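PDB 3IHV: SusD homolog from Bacteroides thetaiotaomicron VPI-5482, which probably binds glycans at the bacterial cell surface, as an outer-membrane member of the SusD family of nutrient-binding proteins. Local coordinates for residues Asp169-Cys174 and Gly200-Val205; Pro178-Asp183 and Gly234-Leu239; Ser188-Phe193 and Gly252-Thr257; Glu258-Ile263 and Tyr393-Ala398. All coordinates share one frame; numbering follows the deposited sequence. Where two conformers were deposited one is given.

In the fold
Contacts 1 and 4 are buried, contacts 2 and 3 lie at the surface. Contact 1 joins helices 159-176 and 195-210 through aliphatic side chains and one cysteine sulfur, whereas contacts 2 and 3 tie the long loop between those same helices to the loops on either side of helix 242-250, using rings, a salt bridge and bridging waters. Contact 4, nearest the middle of the chain, is a small antiparallel sheet rich in backbone hydrogen bonds. It touches all three other contacts: Leu395 packs on Leu201 of contact 1, Glu258 accepts a hydrogen bond from the backbone N of Leu239 in contact 2, and Trp254 of contact 3 lies against Ser259.

Contact 1 (Asp169-Cys174 and Gly200-Val205); sequences DLLYAC and GLLTKV
Leu170 and Leu202 turn toward each other with different first torsions: Leu170 holds CG anti to its carbonyl carbon (chi1 -65°), while Leu202 holds CG anti to its backbone N (chi1 -176°). They belong to an antiparallel helix pair, helix 159-176 against helix 195-210, in the helical part of a SusD-type fold, consistent with a TPR-like arrangement. The two short axes come within 9.8 Å at a crossing angle of -152°, and the contact across them is wholly aliphatic apart from one sulfur.

Leu170 and Leu202 carry most of the contact. Leu170 CB lies by Leu202 CD1, and both of its methyls reach on to the opposite helix. CD1 passes over the backbone at Leu202 CA, 3.9 Å away, to meet Val205 CG2 at 3.8 Å, and it also borders Leu201; CD2 touches Leu201 CD2 at 4.0 Å, the two leucines crossing at about a right angle. Buried side chains line this part of the interface, and Leu201 carries the packing onward to Phe193 and to Ile261.

Toward the exposed Leu171, the second branch of Leu202 takes over. Helix 219-232 adds Thr226 against Leu202, so this side chain is shared among three helices. Cys174 SG lies 4.2 Å from Leu202 CD2, and that same methyl meets Leu171 CD2 at 3.5 Å.

Contact 2 (Pro178-Asp183 and Gly234-Leu239); sequences PYATDD and GKHGLL
Lys235 lies across the buried ring of Tyr179, and this is the tightly packed part of a loop-to-loop contact between the turn that follows helix 159-176 and the chain leaving helix 219-232, in the helical SusD-type fold. Lys235 CG sits over one face of the ring, 3.6 Å from the Tyr179 ring centroid and 15° off the normal, a CH-pi contact. Ile229 and Leu230 of helix 219-232 also pack against the ring, and His236 brings NE2 to its edge, 3.9 Å from Tyr179 CD1, while the imidazole ND1 is held by Thr257 O.

The solvent side is the rim formed by the exposed Thr181 and Asp182. The lysine chain bends at chi2 (-83°) and again at chi4, which carries its ammonium past the ring to this rim. There NZ makes a salt bridge with Asp182 OD2 at 2.9 Å, on the syn lone pair of the carboxylate. The backbone bond from Asp182 N to Tyr179 O closes the turn that sets the ring beside the lysine's CB and CG and the carboxylate at its NZ. The other polar links run through two waters. One takes the N-H of Thr181 at 2.9 Å and gives only a weak bond to Lys235 O. Another lies in the plane of the imidazole at its edge, 2.7 Å from His236 NE2, and accepts from Ala180 N at 2.9 Å.

Contact 3 (Ser188-Phe193 and Gly252-Thr257); sequences SNDYRF and GTWDPT. With EDO (1,2-ethanediol), chain N.
Trp254 lays its indole against the type II beta turn running from Asn189 to Arg192; the contact joins two surface loops of the SusD-type fold. CH-pi packing comes first: Asp190 CA stands 3.5 Å from the centroid of the Trp254 five-membered ring, almost on its normal, with Tyr191 N over the same face. Trp254 CG is anti to the backbone N (chi1 171°), which lays the indole face against the Asp190-Tyr191 backbone. The Asp190 carboxylate, its plane 25° from the ring, brings CG to 3.4 Å from Trp254 CD1.

The aromatic pair is oblique. Tyr191 and the six-membered ring of Trp254 meet with planes at 57°, and Trp254 CE3 lies over the tyrosine face, 3.6 Å from Tyr191 CD1.

An ethanediol, probably from the crystallisation liquor, donates through O1 to Tyr191 O and also bonds Glu262 O of the neighbouring strand.

Polar links across the loops run through water. One water accepts from Trp254 NE1 at 2.9 Å and donates to Asn189 OD1; the ND2 of that amide goes to Asp183. Another lies between Thr253 O (2.9 Å) and Tyr191 OH (2.8 Å).

Contact 4 (Glu258-Ile263 and Tyr393-Ala398); sequences ESLIEI and YFLRYA. With EDO (1,2-ethanediol), chain N.
A two-stranded antiparallel sheet, strand 259-263 beside strand 392-396, brings Ile261 against Leu395 in the buried interior. Leu395 O takes two donors, Leu260 N and Ile261 N, both at 3.0 Å; the second is nearly straight, at 172°. Ile261 O likewise accepts from Phe394 N at 2.8 Å and Leu395 N at 3.1 Å. Two classic beta bulges result, one on each strand, and both chains turn a corner there. On the face of Ile261 and Leu395, Ile261 CB lies 3.9 Å from Leu395 CB, and Ile261 CG2 also meets Phe394 CD2 at 3.7 Å, beside helices 107-135 and 195-210 of the SusD-type fold. On the other, Ser259 OG lies at the edge of the Tyr393 ring and donates to Glu262 OE1 at 2.7 Å.

Arg396 is the N-cap residue of helix 397-412, and Tyr397 N gives its hydrogen to Glu258 O. Glu258 also reaches Arg429 through OE1, and Arg396 reaches Glu462 and Glu466. In their salt bridge Arg396 NH1 lies 2.8 Å from Glu258 OE2, which is in the guanidinium plane but is approached from above the carboxylate plane.

Contact 1 (Asp169-Cys174 and Gly200-Val205)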
loop_
_atom_site.group_PDB
_atom_site.type_symbol
_atom_site.label_atom_id
_atom_site.label_comp_id
_atom_site.label_asym_id
_atom_site.label_seq_id
_atom_site.Cartn_x
_atom_site.Cartn_y
_atom_site.Cartn_z
ATOM N N ASP A 169 -14.980 9.647 -10.169
ATOM C CA ASP A 169 -13.739 10.424 -9.971
ATOM C C ASP A 169 -12.566 9.878 -10.820
ATOM O O ASP A 169 -11.859 10.635 -11.536
ATOM C CB ASP A 169 -13.323 10.474 -8.501
ATOM C CG ASP A 169 -13.996 11.587 -7.704
ATOM O OD1 ASP A 169 -14.608 12.512 -8.302
ATOM O OD2 ASP A 169 -13.919 11.547 -6.444
ATOM N N LEU A 170 -12.338 8.562 -10.746
ATOM C CA LEU A 170 -11.217 7.978 -11.474
ATOM C C LEU A 170 -11.456 7.992 -12.985
ATOM O O LEU A 170 -10.504 8.183 -13.765
ATOM C CB LEU A 170 -10.895 6.564 -10.965
ATOM C CG LEU A 170 -10.407 6.577 -9.525
ATOM C CD1 LEU A 170 -10.291 5.142 -8.964
ATOM C CD2 LEU A 170 -9.076 7.289 -9.423
ATOM N N LEU A 171 -12.701 7.773 -13.419
ATOM C CA LEU A 171 -13.007 7.826 -14.853
ATOM C C LEU A 171 -12.688 9.206 -15.430
ATOM O O LEU A 171 -12.129 9.293 -16.542
ATOM C CB LEU A 171 -14.454 7.412 -15.188
ATOM C CG LEU A 171 -14.777 5.931 -15.109
ATOM C CD1 LEU A 171 -16.323 5.714 -15.292
ATOM C CD2 LEU A 171 -13.984 5.154 -16.173
ATOM N N TYR A 172 -13.029 10.278 -14.709
ATOM C CA TYR A 172 -12.650 11.609 -15.162
ATOM C C TYR A 172 -11.110 11.740 -15.266
ATOM O O TYR A 172 -10.610 12.243 -16.255
ATOM C CB TYR A 172 -13.182 12.683 -14.208
ATOM C CG TYR A 172 -12.870 14.098 -14.629
ATOM C CD1 TYR A 172 -11.658 14.692 -14.310
ATOM C CD2 TYR A 172 -13.816 14.863 -15.313
ATOM C CE1 TYR A 172 -11.379 16.018 -14.670
ATOM C CE2 TYR A 172 -13.539 16.188 -15.688
ATOM C CZ TYR A 172 -12.330 16.752 -15.348
ATOM O OH TYR A 172 -12.064 18.029 -15.715
ATOM N N ALA A 173 -10.370 11.251 -14.269
ATOM C CA ALA A 173 -8.889 11.344 -14.284
ATOM C C ALA A 173 -8.312 10.516 -15.445
ATOM O O ALA A 173 -7.379 10.964 -16.107
ATOM C CB ALA A 173 -8.295 10.943 -12.913
ATOM N N CYS A 174 -8.899 9.355 -15.728
ATOM C CA CYS A 174 -8.489 8.559 -16.880
ATOM C C CYS A 174 -8.696 9.332 -18.183
ATOM O O CYS A 174 -7.875 9.243 -19.095
ATOM C CB CYS A 174 -9.272 7.246 -16.986
ATOM S SG CYS A 174 -8.873 6.046 -15.659
ATOM N N GLY A 200 -4.629 2.352 -13.479
ATOM C CA GLY A 200 -4.198 1.283 -12.554
ATOM C C GLY A 200 -5.034 1.220 -11.287
ATOM O O GLY A 200 -5.491 0.131 -10.847
ATOM N N LEU A 201 -5.259 2.392 -10.684
ATOM C CA LEU A 201 -6.041 2.432 -9.465
ATOM C C LEU A 201 -7.490 2.022 -9.733
ATOM O O LEU A 201 -8.066 1.288 -8.942
ATOM C CB LEU A 201 -5.958 3.811 -8.800
ATOM C CG LEU A 201 -6.742 3.933 -7.482
ATOM C CD1 LEU A 201 -6.241 2.944 -6.465
ATOM C CD2 LEU A 201 -6.634 5.358 -6.958
ATOM N N LEU A 202 -8.059 2.473 -10.840
ATOM C CA LEU A 202 -9.436 2.104 -11.192
ATOM C C LEU A 202 -9.552 0.582 -11.373
ATOM O O LEU A 202 -10.550 -0.010 -10.982
ATOM C CB LEU A 202 -9.914 2.864 -12.418
ATOM C CG LEU A 202 -11.362 2.610 -12.811
ATOM C CD1 LEU A 202 -12.311 2.832 -11.618
ATOM C CD2 LEU A 202 -11.772 3.448 -14.052
ATOM N N THR A 203 -8.527 -0.043 -11.935
ATOM C CA THR A 203 -8.496 -1.505 -12.057
ATOM C C THR A 203 -8.607 -2.140 -10.672
ATOM O O THR A 203 -9.389 -3.065 -10.468
ATOM C CB THR A 203 -7.175 -1.965 -12.731
ATOM O OG1 THR A 203 -7.064 -1.371 -14.016
ATOM C CG2 THR A 203 -7.050 -3.494 -12.830
ATOM N N LYS A 204 -7.808 -1.654 -9.726
ATOM C CA LYS A 204 -7.832 -2.208 -8.357
ATOM C C LYS A 204 -9.175 -1.972 -7.653
ATOM O O LYS A 204 -9.656 -2.813 -6.931
ATOM C CB LYS A 204 -6.661 -1.731 -7.520
ATOM C CG LYS A 204 -6.620 -2.295 -6.081
ATOM C CD LYS A 204 -5.345 -1.925 -5.346
ATOM C CE LYS A 204 -4.201 -2.817 -5.774
ATOM N NZ LYS A 204 -3.006 -2.667 -4.922
ATOM N N VAL A 205 -9.750 -0.803 -7.877
ATOM C CA VAL A 205 -11.086 -0.474 -7.346
ATOM C C VAL A 205 -12.111 -1.414 -7.882
ATOM O O VAL A 205 -12.891 -1.979 -7.121
ATOM C CB VAL A 205 -11.429 1.005 -7.696
ATOM C CG1 VAL A 205 -12.946 1.321 -7.519
ATOM C CG2 VAL A 205 -10.509 1.966 -6.922
#

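Contact 2 (Pro178-Asp183 and Gly234-Leu239)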
loop_
_atom_site.group_PDB
_atom_site.type_symbol
_atom_site.label_atom_id
_atom_site.label_comp_id
_atom_site.label_asym_id
_atom_site.label_seq_id
_atom_site.Cartn_x
_atom_site.Cartn_y
_atom_site.Cartn_z
ATOM N N PRO A 178 -2.819 13.171 -19.026
ATOM C CA PRO A 178 -1.960 12.529 -20.021
ATOM C C PRO A 178 -1.220 11.388 -19.326
ATOM O O PRO A 178 -1.173 11.337 -18.107
ATOM C CB PRO A 178 -0.934 13.617 -20.335
ATOM C CG PRO A 178 -0.816 14.381 -19.035
ATOM C CD PRO A 178 -2.234 14.410 -18.503
ATOM N N TYR A 179 -0.653 10.476 -20.099
ATOM C CA TYR A 179 0.278 9.506 -19.537
ATOM C C TYR A 179 1.499 10.306 -19.093
ATOM O O TYR A 179 1.838 11.361 -19.690
ATOM C CB TYR A 179 0.699 8.444 -20.555
ATOM C CG TYR A 179 -0.355 7.418 -20.809
ATOM C CD1 TYR A 179 -0.529 6.359 -19.934
ATOM C CD2 TYR A 179 -1.173 7.480 -21.929
ATOM C CE1 TYR A 179 -1.504 5.407 -20.156
ATOM C CE2 TYR A 179 -2.155 6.509 -22.153
ATOM C CZ TYR A 179 -2.304 5.482 -21.251
ATOM O OH TYR A 179 -3.266 4.505 -21.451
ATOM N N ALA A 180 2.138 9.825 -18.027
ATOM C CA ALA A 180 3.296 10.507 -17.439
ATOM C C ALA A 180 4.374 10.888 -18.459
ATOM O O ALA A 180 4.881 11.999 -18.406
ATOM C CB ALA A 180 3.914 9.667 -16.298
ATOM N N THR A 181 4.706 9.992 -19.374
ATOM C CA THR A 181 5.764 10.244 -20.362
ATOM C C THR A 181 5.306 11.036 -21.604
ATOM O O THR A 181 6.126 11.416 -22.437
ATOM C CB THR A 181 6.369 8.888 -20.796
ATOM O OG1 THR A 181 5.320 8.048 -21.301
ATOM C CG2 THR A 181 7.014 8.190 -19.560
ATOM N N ASP A 182 4.010 11.287 -21.728
ATOM C CA ASP A 182 3.453 12.021 -22.856
ATOM C C ASP A 182 3.212 13.497 -22.505
ATOM O O ASP A 182 3.017 14.338 -23.391
ATOM C CB ASP A 182 2.045 11.516 -23.197
ATOM C CG ASP A 182 1.998 10.204 -23.969
ATOM O OD1 ASP A 182 2.979 9.821 -24.604
ATOM O OD2 ASP A 182 0.891 9.559 -23.989
ATOM N N ASP A 183 3.269 13.805 -21.233
ATOM C CA ASP A 183 2.899 15.098 -20.683
ATOM C C ASP A 183 3.820 16.264 -21.029
ATOM O O ASP A 183 4.930 16.348 -20.527
ATOM C CB ASP A 183 2.819 14.901 -19.169
ATOM C CG ASP A 183 2.301 16.100 -18.409
ATOM O OD1 ASP A 183 1.932 17.118 -19.005
ATOM O OD2 ASP A 183 2.234 15.957 -17.150
ATOM N N GLY A 234 1.251 0.689 -24.087
ATOM C CA GLY A 234 2.672 0.671 -24.269
ATOM C C GLY A 234 3.368 1.800 -23.515
ATOM O O GLY A 234 4.564 2.038 -23.736
ATOM N N LYS A 235 2.651 2.503 -22.643
ATOM C CA LYS A 235 3.224 3.649 -21.953
ATOM C C LYS A 235 3.913 3.293 -20.661
ATOM O O LYS A 235 4.611 4.129 -20.110
ATOM C CB LYS A 235 2.123 4.699 -21.701
ATOM C CG LYS A 235 1.519 5.274 -22.976
ATOM C CD LYS A 235 2.355 6.412 -23.552
ATOM C CE LYS A 235 2.078 6.635 -25.053
ATOM N NZ LYS A 235 0.644 6.970 -25.361
ATOM N N HIS A 236 3.706 2.091 -20.131
ATOM C CA HIS A 236 4.303 1.717 -18.867
ATOM C C HIS A 236 4.931 0.321 -18.985
ATOM O O HIS A 236 4.707 -0.388 -19.970
ATOM C CB HIS A 236 3.283 1.832 -17.716
ATOM C CG HIS A 236 2.941 3.244 -17.378
ATOM N ND1 HIS A 236 3.724 4.028 -16.566
ATOM C CD2 HIS A 236 1.938 4.047 -17.823
ATOM C CE1 HIS A 236 3.213 5.249 -16.513
ATOM N NE2 HIS A 236 2.123 5.283 -17.254
ATOM N N GLY A 237 5.741 -0.035 -18.001
ATOM C CA GLY A 237 6.400 -1.342 -18.023
ATOM C C GLY A 237 7.001 -1.699 -16.695
ATOM O O GLY A 237 6.810 -0.993 -15.694
ATOM N N LEU A 238 7.742 -2.809 -16.704
ATOM C CA LEU A 238 8.470 -3.277 -15.544
ATOM C C LEU A 238 9.922 -2.866 -15.660
ATOM O O LEU A 238 10.544 -2.965 -16.763
ATOM C CB LEU A 238 8.392 -4.810 -15.433
ATOM C CG LEU A 238 6.986 -5.408 -15.328
ATOM C CD1 LEU A 238 6.986 -6.961 -15.392
ATOM C CD2 LEU A 238 6.321 -4.873 -14.041
ATOM N N LEU A 239 10.477 -2.405 -14.551
ATOM C CA LEU A 239 11.885 -2.124 -14.509
ATOM C C LEU A 239 12.588 -3.444 -14.778
ATOM O O LEU A 239 12.141 -4.516 -14.304
ATOM C CB LEU A 239 12.350 -1.532 -13.172
ATOM C CG LEU A 239 11.718 -0.207 -12.756
ATOM C CD1 LEU A 239 12.447 0.381 -11.538
ATOM C CD2 LEU A 239 11.733 0.799 -13.944
HETATM O O HOH W 1 0.943 7.597 -16.696
HETATM O O HOH W 2 3.763 7.235 -19.151
#

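Contact 3 (Ser188-Phe193 and Gly252-Thr257)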
loop_
_atom_site.group_PDB
_atom_site.type_symbol
_atom_site.label_atom_id
_atom_site.label_comp_id
_atom_site.label_asym_id
_atom_site.label_seq_id
_atom_site.Cartn_x
_atom_site.Cartn_y
_atom_site.Cartn_z
ATOM N N SER A 188 6.558 19.240 -14.295
ATOM C CA SER A 188 6.977 18.008 -13.655
ATOM C C SER A 188 5.750 17.261 -13.181
ATOM O O SER A 188 4.838 17.876 -12.627
ATOM C CB SER A 188 7.823 18.369 -12.431
ATOM O OG SER A 188 8.002 17.280 -11.563
ATOM N N ASN A 189 5.702 15.955 -13.388
ATOM C CA ASN A 189 4.610 15.178 -12.831
ATOM C C ASN A 189 5.116 14.090 -11.868
ATOM O O ASN A 189 4.360 13.196 -11.514
ATOM C CB ASN A 189 3.670 14.619 -13.929
ATOM C CG ASN A 189 4.380 13.724 -14.897
ATOM O OD1 ASN A 189 5.084 12.813 -14.487
ATOM N ND2 ASN A 189 4.170 13.952 -16.193
ATOM N N ASP A 190 6.376 14.241 -11.403
ATOM C CA ASP A 190 6.975 13.300 -10.456
ATOM C C ASP A 190 6.046 13.160 -9.242
ATOM O O ASP A 190 5.650 14.155 -8.645
ATOM C CB ASP A 190 8.323 13.807 -9.896
ATOM C CG ASP A 190 9.377 14.058 -10.956
ATOM O OD1 ASP A 190 9.048 14.340 -12.110
ATOM O OD2 ASP A 190 10.571 13.995 -10.614
ATOM N N TYR A 191 5.666 11.927 -8.937
ATOM C CA TYR A 191 4.850 11.566 -7.765
ATOM C C TYR A 191 3.466 12.185 -7.777
ATOM O O TYR A 191 2.829 12.315 -6.728
ATOM C CB TYR A 191 5.566 11.921 -6.451
ATOM C CG TYR A 191 6.983 11.387 -6.337
ATOM C CD1 TYR A 191 7.231 10.058 -6.072
ATOM C CD2 TYR A 191 8.088 12.246 -6.475
ATOM C CE1 TYR A 191 8.538 9.568 -5.954
ATOM C CE2 TYR A 191 9.375 11.762 -6.374
ATOM C CZ TYR A 191 9.591 10.432 -6.114
ATOM O OH TYR A 191 10.867 9.943 -6.013
ATOM N N ARG A 192 3.017 12.610 -8.963
ATOM C CA ARG A 192 1.693 13.121 -9.146
ATOM C C ARG A 192 0.921 12.177 -10.079
ATOM O O ARG A 192 1.505 11.391 -10.864
ATOM C CB ARG A 192 1.734 14.531 -9.707
ATOM C CG ARG A 192 2.214 15.507 -8.650
ATOM C CD ARG A 192 2.513 16.801 -9.133
ATOM N NE ARG A 192 1.385 17.440 -9.774
ATOM C CZ ARG A 192 1.482 18.617 -10.363
ATOM N NH1 ARG A 192 2.627 19.293 -10.325
ATOM N NH2 ARG A 192 0.429 19.129 -10.993
ATOM N N PHE A 193 -0.386 12.205 -9.949
ATOM C CA PHE A 193 -1.242 11.405 -10.797
ATOM C C PHE A 193 -1.113 11.754 -12.290
ATOM O O PHE A 193 -1.171 12.925 -12.698
ATOM C CB PHE A 193 -2.727 11.573 -10.420
ATOM C CG PHE A 193 -3.210 10.567 -9.409
ATOM C CD1 PHE A 193 -3.543 9.286 -9.816
ATOM C CD2 PHE A 193 -3.339 10.895 -8.076
ATOM C CE1 PHE A 193 -3.979 8.330 -8.913
ATOM C CE2 PHE A 193 -3.782 9.930 -7.156
ATOM C CZ PHE A 193 -4.111 8.659 -7.585
ATOM N N GLY A 252 14.747 8.616 -3.502
ATOM C CA GLY A 252 13.961 9.707 -4.046
ATOM C C GLY A 252 14.064 9.838 -5.546
ATOM O O GLY A 252 14.079 10.945 -6.059
ATOM N N THR A 253 14.196 8.709 -6.214
ATOM C CA THR A 253 14.331 8.666 -7.674
ATOM C C THR A 253 13.003 8.293 -8.287
ATOM O O THR A 253 12.508 7.163 -8.115
ATOM C CB THR A 253 15.362 7.675 -8.103
ATOM O OG1 THR A 253 16.612 8.077 -7.556
ATOM C CG2 THR A 253 15.528 7.655 -9.649
ATOM N N TRP A 254 12.408 9.273 -8.969
ATOM C CA TRP A 254 11.165 9.050 -9.678
ATOM C C TRP A 254 11.451 8.494 -11.066
ATOM O O TRP A 254 12.181 9.097 -11.826
ATOM C CB TRP A 254 10.394 10.361 -9.852
ATOM C CG TRP A 254 9.226 10.265 -10.747
ATOM C CD1 TRP A 254 9.118 10.829 -12.010
ATOM C CD2 TRP A 254 7.977 9.589 -10.509
ATOM N NE1 TRP A 254 7.893 10.515 -12.556
ATOM C CE2 TRP A 254 7.182 9.755 -11.676
ATOM C CE3 TRP A 254 7.454 8.859 -9.447
ATOM C CZ2 TRP A 254 5.893 9.242 -11.776
ATOM C CZ3 TRP A 254 6.172 8.337 -9.564
ATOM C CH2 TRP A 254 5.415 8.534 -10.713
ATOM N N ASP A 255 10.825 7.370 -11.385
ATOM C CA ASP A 255 10.879 6.781 -12.706
ATOM C C ASP A 255 9.420 6.375 -13.008
ATOM O O ASP A 255 8.886 5.484 -12.352
ATOM C CB ASP A 255 11.797 5.545 -12.763
ATOM C CG ASP A 255 11.898 4.935 -14.165
ATOM O OD1 ASP A 255 10.994 5.157 -15.004
ATOM O OD2 ASP A 255 12.889 4.173 -14.413
ATOM N N PRO A 256 8.778 7.036 -13.974
ATOM C CA PRO A 256 7.371 6.737 -14.211
ATOM C C PRO A 256 7.093 5.400 -14.922
ATOM O O PRO A 256 5.942 5.039 -15.103
ATOM C CB PRO A 256 6.939 7.880 -15.147
ATOM C CG PRO A 256 8.128 8.117 -15.971
ATOM C CD PRO A 256 9.314 7.960 -14.995
ATOM N N THR A 257 8.125 4.679 -15.327
ATOM C CA THR A 257 7.941 3.418 -16.022
ATOM C C THR A 257 6.998 2.450 -15.310
ATOM O O THR A 257 5.977 2.051 -15.860
ATOM C CB THR A 257 9.297 2.730 -16.295
ATOM O OG1 THR A 257 10.123 3.598 -17.080
ATOM C CG2 THR A 257 9.091 1.417 -17.045
HETATM C C1 EDO N . 0.078 10.272 -5.573
HETATM O O1 EDO N . 0.689 10.487 -6.863
HETATM C C2 EDO N . 1.136 9.873 -4.531
HETATM O O2 EDO N . 2.259 10.761 -4.451
HETATM O O HOH W 3 7.353 11.522 -15.251
HETATM O O HOH W 4 11.129 7.210 -5.582
#

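Contact 4 (Glu258-Ile263 and Tyr393-Ala398)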
loop_
_atom_site.group_PDB
_atom_site.type_symbol
_atom_site.label_atom_id
_atom_site.label_comp_id
_atom_site.label_asym_id
_atom_site.label_seq_id
_atom_site.Cartn_x
_atom_site.Cartn_y
_atom_site.Cartn_z
ATOM N N GLU A 258 7.375 2.075 -14.099
ATOM C CA GLU A 258 6.619 1.139 -13.260
ATOM C C GLU A 258 5.887 1.788 -12.103
ATOM O O GLU A 258 4.816 1.357 -11.705
ATOM C CB GLU A 258 7.571 0.046 -12.739
ATOM C CG GLU A 258 6.848 -1.048 -11.970
ATOM C CD GLU A 258 7.652 -2.299 -11.702
ATOM O OE1 GLU A 258 8.822 -2.428 -12.164
ATOM O OE2 GLU A 258 7.053 -3.156 -11.008
ATOM N N SER A 259 6.492 2.796 -11.500
ATOM C CA SER A 259 5.889 3.459 -10.373
ATOM C C SER A 259 4.695 4.308 -10.813
ATOM O O SER A 259 4.856 5.326 -11.469
ATOM C CB SER A 259 6.915 4.374 -9.706
ATOM O OG SER A 259 6.325 4.896 -8.535
ATOM N N LEU A 260 3.506 3.913 -10.408
ATOM C CA LEU A 260 2.286 4.638 -10.768
ATOM C C LEU A 260 1.847 5.609 -9.638
ATOM O O LEU A 260 1.734 6.812 -9.877
ATOM C CB LEU A 260 1.207 3.622 -11.117
ATOM C CG LEU A 260 1.539 2.724 -12.325
ATOM C CD1 LEU A 260 0.373 1.737 -12.529
ATOM C CD2 LEU A 260 1.831 3.494 -13.624
ATOM N N ILE A 261 1.692 5.095 -8.415
ATOM C CA ILE A 261 1.318 5.881 -7.260
ATOM C C ILE A 261 2.391 5.642 -6.202
ATOM O O ILE A 261 2.493 4.561 -5.654
ATOM C CB ILE A 261 -0.088 5.533 -6.708
ATOM C CG1 ILE A 261 -1.131 5.690 -7.819
ATOM C CG2 ILE A 261 -0.395 6.448 -5.474
ATOM C CD1 ILE A 261 -2.566 5.225 -7.424
ATOM N N GLU A 262 3.210 6.658 -5.958
ATOM C CA GLU A 262 4.279 6.540 -5.015
ATOM C C GLU A 262 4.255 7.820 -4.193
ATOM O O GLU A 262 4.144 8.914 -4.755
ATOM C CB GLU A 262 5.610 6.330 -5.776
ATOM C CG GLU A 262 6.843 6.155 -4.878
ATOM C CD GLU A 262 8.125 5.959 -5.653
ATOM O OE1 GLU A 262 8.110 6.068 -6.913
ATOM O OE2 GLU A 262 9.132 5.642 -4.994
ATOM N N ILE A 263 4.333 7.667 -2.867
ATOM C CA ILE A 263 4.319 8.786 -1.944
ATOM C C ILE A 263 5.749 9.209 -1.690
ATOM O O ILE A 263 6.580 8.396 -1.267
ATOM C CB ILE A 263 3.696 8.399 -0.581
ATOM C CG1 ILE A 263 2.409 7.613 -0.777
ATOM C CG2 ILE A 263 3.490 9.652 0.305
ATOM C CD1 ILE A 263 1.435 8.251 -1.757
ATOM N N TYR A 393 5.676 2.939 -2.256
ATOM C CA TYR A 393 4.923 2.504 -3.421
ATOM C C TYR A 393 3.513 2.054 -3.008
ATOM O O TYR A 393 3.339 1.025 -2.325
ATOM C CB TYR A 393 5.535 1.310 -4.140
ATOM C CG TYR A 393 6.843 1.555 -4.867
ATOM C CD1 TYR A 393 6.902 2.413 -5.977
ATOM C CD2 TYR A 393 7.984 0.874 -4.492
ATOM C CE1 TYR A 393 8.079 2.605 -6.671
ATOM C CE2 TYR A 393 9.193 1.058 -5.177
ATOM C CZ TYR A 393 9.223 1.917 -6.273
ATOM O OH TYR A 393 10.401 2.088 -6.946
ATOM N N PHE A 394 2.505 2.819 -3.406
ATOM C CA PHE A 394 1.129 2.392 -3.212
ATOM C C PHE A 394 0.646 1.512 -4.392
ATOM O O PHE A 394 -0.172 0.575 -4.216
ATOM C CB PHE A 394 0.224 3.624 -3.021
ATOM C CG PHE A 394 -1.246 3.290 -2.834
ATOM C CD1 PHE A 394 -1.698 2.720 -1.656
ATOM C CD2 PHE A 394 -2.168 3.639 -3.802
ATOM C CE1 PHE A 394 -3.052 2.433 -1.476
ATOM C CE2 PHE A 394 -3.520 3.367 -3.640
ATOM C CZ PHE A 394 -3.970 2.772 -2.464
ATOM N N LEU A 395 1.082 1.841 -5.616
ATOM C CA LEU A 395 0.684 1.098 -6.808
ATOM C C LEU A 395 1.793 1.085 -7.860
ATOM O O LEU A 395 2.261 2.163 -8.312
ATOM C CB LEU A 395 -0.579 1.708 -7.459
ATOM C CG LEU A 395 -1.209 0.844 -8.574
ATOM C CD1 LEU A 395 -1.673 -0.494 -8.007
ATOM C CD2 LEU A 395 -2.345 1.612 -9.278
ATOM N N ARG A 396 2.242 -0.116 -8.217
ATOM C CA ARG A 396 3.246 -0.351 -9.240
ATOM C C ARG A 396 2.590 -1.051 -10.435
ATOM O O ARG A 396 1.631 -1.785 -10.278
ATOM C CB ARG A 396 4.359 -1.288 -8.723
ATOM C CG ARG A 396 5.131 -0.706 -7.586
ATOM C CD ARG A 396 6.437 -1.409 -7.315
ATOM N NE ARG A 396 6.336 -2.667 -6.595
ATOM C CZ ARG A 396 6.456 -3.895 -7.130
ATOM N NH1 ARG A 396 6.629 -4.096 -8.444
ATOM N NH2 ARG A 396 6.445 -4.939 -6.321
ATOM N N TYR A 397 3.140 -0.897 -11.619
ATOM C CA TYR A 397 2.569 -1.585 -12.779
ATOM C C TYR A 397 2.526 -3.096 -12.626
ATOM O O TYR A 397 1.619 -3.733 -13.172
ATOM C CB TYR A 397 3.382 -1.201 -13.993
ATOM C CG TYR A 397 2.905 -1.651 -15.334
ATOM C CD1 TYR A 397 1.806 -1.069 -15.935
ATOM C CD2 TYR A 397 3.611 -2.597 -16.054
ATOM C CE1 TYR A 397 1.399 -1.438 -17.198
ATOM C CE2 TYR A 397 3.216 -2.967 -17.315
ATOM C CZ TYR A 397 2.102 -2.368 -17.893
ATOM O OH TYR A 397 1.732 -2.723 -19.154
ATOM N N ALA A 398 3.473 -3.705 -11.892
ATOM C CA ALA A 398 3.412 -5.167 -11.718
ATOM C C ALA A 398 2.094 -5.611 -11.046
ATOM O O ALA A 398 1.552 -6.652 -11.349
ATOM C CB ALA A 398 4.616 -5.684 -10.900
HETATM C C1 EDO N . 0.078 10.272 -5.573
HETATM O O1 EDO N . 0.689 10.487 -6.863
HETATM C C2 EDO N . 1.136 9.873 -4.531
HETATM O O2 EDO N . 2.259 10.761 -4.451
#